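Local coordinates for CELL division control protein 6 (Pyrobaculum aerophilum, PDB 1FNN) that binds ADP with magnesium as an AAA+ protein of the Cdc6/Cdc18 family and is probably involved in regulating DNA replication, at residues Y308-D313 / T363-I368. Sequence-based numbering, arbitrary orientation.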
loop_
_atom_site.group_PDB
_atom_site.type_symbol
_atom_site.label_atom_id
_atom_site.label_comp_id
_atom_site.label_asym_id
_atom_site.label_seq_id
_atom_site.Cartn_x
_atom_site.Cartn_y
_atom_site.Cartn_z
ATOM N N TYR A 308 -12.495 -0.527 -20.239
ATOM C CA TYR A 308 -13.867 -0.138 -19.910
ATOM C C TYR A 308 -14.862 -0.255 -21.061
ATOM O O TYR A 308 -14.510 -0.207 -22.243
ATOM C CB TYR A 308 -13.946 1.326 -19.449
ATOM C CG TYR A 308 -13.109 1.568 -18.220
ATOM C CD1 TYR A 308 -11.756 1.958 -18.372
ATOM C CD2 TYR A 308 -13.617 1.416 -16.949
ATOM C CE1 TYR A 308 -10.977 2.179 -17.247
ATOM C CE2 TYR A 308 -12.827 1.642 -15.848
ATOM C CZ TYR A 308 -11.501 2.026 -15.994
ATOM O OH TYR A 308 -10.761 2.234 -14.849
ATOM N N ILE A 309 -16.124 -0.576 -20.707
ATOM C CA ILE A 309 -17.192 -0.483 -21.721
ATOM C C ILE A 309 -18.257 0.407 -21.099
ATOM O O ILE A 309 -18.320 0.693 -19.901
ATOM C CB ILE A 309 -17.693 -1.805 -22.271
ATOM C CG1 ILE A 309 -18.062 -2.823 -21.177
ATOM C CG2 ILE A 309 -16.698 -2.498 -23.188
ATOM C CD1 ILE A 309 -19.428 -2.661 -20.590
ATOM N N THR A 310 -19.075 1.019 -21.922
ATOM C CA THR A 310 -20.074 1.975 -21.458
ATOM C C THR A 310 -21.309 1.261 -20.921
ATOM O O THR A 310 -21.520 0.109 -21.298
ATOM C CB THR A 310 -20.498 2.938 -22.583
ATOM O OG1 THR A 310 -21.098 2.195 -23.651
ATOM C CG2 THR A 310 -19.291 3.689 -23.123
ATOM N N PHE A 311 -22.152 1.873 -20.131
ATOM C CA PHE A 311 -23.417 1.302 -19.678
ATOM C C PHE A 311 -24.301 0.992 -20.888
ATOM O O PHE A 311 -24.893 -0.094 -20.957
ATOM C CB PHE A 311 -24.116 2.198 -18.656
ATOM C CG PHE A 311 -25.438 1.618 -18.163
ATOM C CD1 PHE A 311 -25.502 0.970 -16.949
ATOM C CD2 PHE A 311 -26.586 1.723 -18.913
ATOM C CE1 PHE A 311 -26.689 0.436 -16.483
ATOM C CE2 PHE A 311 -27.783 1.193 -18.462
ATOM C CZ PHE A 311 -27.827 0.548 -17.242
ATOM N N GLY A 312 -24.319 1.851 -21.907
ATOM C CA GLY A 312 -25.093 1.600 -23.118
ATOM C C GLY A 312 -24.656 0.353 -23.859
ATOM O O GLY A 312 -25.426 -0.462 -24.412
ATOM N N ASP A 313 -23.321 0.142 -23.923
ATOM C CA ASP A 313 -22.779 -1.069 -24.496
ATOM C C ASP A 313 -23.329 -2.298 -23.763
ATOM O O ASP A 313 -23.650 -3.318 -24.390
ATOM C CB ASP A 313 -21.242 -1.112 -24.383
ATOM C CG ASP A 313 -20.572 -2.233 -25.142
ATOM O OD1 ASP A 313 -21.205 -3.249 -25.524
ATOM O OD2 ASP A 313 -19.336 -2.122 -25.386
ATOM N N THR A 363 -21.876 8.262 -20.033
ATOM C CA THR A 363 -20.978 8.739 -19.003
ATOM C C THR A 363 -20.554 7.644 -18.022
ATOM O O THR A 363 -19.489 7.856 -17.411
ATOM C CB THR A 363 -21.485 9.930 -18.173
ATOM O OG1 THR A 363 -22.857 9.786 -17.797
ATOM C CG2 THR A 363 -21.290 11.239 -18.932
ATOM N N THR A 364 -21.283 6.540 -17.882
ATOM C CA THR A 364 -20.819 5.540 -16.905
ATOM C C THR A 364 -19.966 4.497 -17.587
ATOM O O THR A 364 -20.449 3.884 -18.552
ATOM C CB THR A 364 -21.972 4.859 -16.147
ATOM O OG1 THR A 364 -22.664 5.866 -15.396
ATOM C CG2 THR A 364 -21.432 3.897 -15.105
ATOM N N LEU A 365 -18.780 4.199 -17.020
ATOM C CA LEU A 365 -17.913 3.221 -17.603
ATOM C C LEU A 365 -17.811 2.010 -16.692
ATOM O O LEU A 365 -17.833 2.162 -15.482
ATOM C CB LEU A 365 -16.468 3.740 -17.824
ATOM C CG LEU A 365 -16.350 4.968 -18.738
ATOM C CD1 LEU A 365 -14.920 5.527 -18.734
ATOM C CD2 LEU A 365 -16.784 4.651 -20.167
ATOM N N ILE A 366 -17.708 0.837 -17.301
ATOM C CA ILE A 366 -17.655 -0.378 -16.489
ATOM C C ILE A 366 -16.430 -1.213 -16.808
ATOM O O ILE A 366 -16.115 -1.519 -17.969
ATOM C CB ILE A 366 -18.911 -1.251 -16.801
ATOM C CG1 ILE A 366 -20.209 -0.450 -16.539
ATOM C CG2 ILE A 366 -18.933 -2.506 -15.925
ATOM C CD1 ILE A 366 -21.398 -1.190 -17.183
ATOM N N SER A 367 -15.844 -1.735 -15.740
ATOM C CA SER A 367 -14.707 -2.627 -15.944
ATOM C C SER A 367 -14.834 -3.830 -15.047
ATOM O O SER A 367 -15.459 -3.775 -13.973
ATOM C CB SER A 367 -13.409 -1.849 -15.515
ATOM O OG SER A 367 -12.385 -2.845 -15.349
ATOM N N ILE A 368 -14.270 -4.936 -15.422
ATOM C CA ILE A 368 -14.127 -6.087 -14.550
ATOM C C ILE A 368 -12.571 -6.261 -14.467
ATOM O O ILE A 368 -11.989 -6.975 -15.289
ATOM C CB ILE A 368 -14.780 -7.359 -15.069
ATOM C CG1 ILE A 368 -16.338 -7.199 -14.994
ATOM C CG2 ILE A 368 -14.370 -8.595 -14.293
ATOM C CD1 ILE A 368 -16.995 -8.360 -15.771
#
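Ile-309 and Ile-366 form the antiparallel hydrogen-bonded pair that joins the edge strand 309-310 to the middle strand 364-367 in the small sheet of the C-terminal winged helix domain. Ile-309 N gives a hydrogen bond of 2.9 Å to Ile-366 O, and Ile-366 N returns one of 2.7 Å to Ile-309 O. On the face that carries both isoleucines, Ile-309 CD1 comes within 4.1 Å of Ile-366 CB, and both side chains pack on helix 288-304. The other face pairs Thr-310 CG2 with Leu-365 CD2. With CG anti to the carbonyl carbon (chi1 -60°), the Tyr-308 ring extends across Leu-365 CB and brings CE2 within 3.6 Å of Ser-367 CB, while its hydroxyl is hydrogen-bonded to Asp-225. With an alanine in place of Tyr-308, a gap is likely to open beside Leu-365 and Ser-367, and Asp-225 would probably lose its hydroxyl partner. Where the strand turns into helix 311-324, Phe-311 N makes a more bent hydrogen bond (142° at the hydrogen) to Thr-364 O at 3.1 Å, and the Phe-311 ring turns from the strand to meet His-332 edge-to-face and pack against Trp-336. Thr-310 is the N-cap: OG1, set between backbone N and carbonyl carbon (chi1 62°), accepts from Asp-313 N at 3.0 Å.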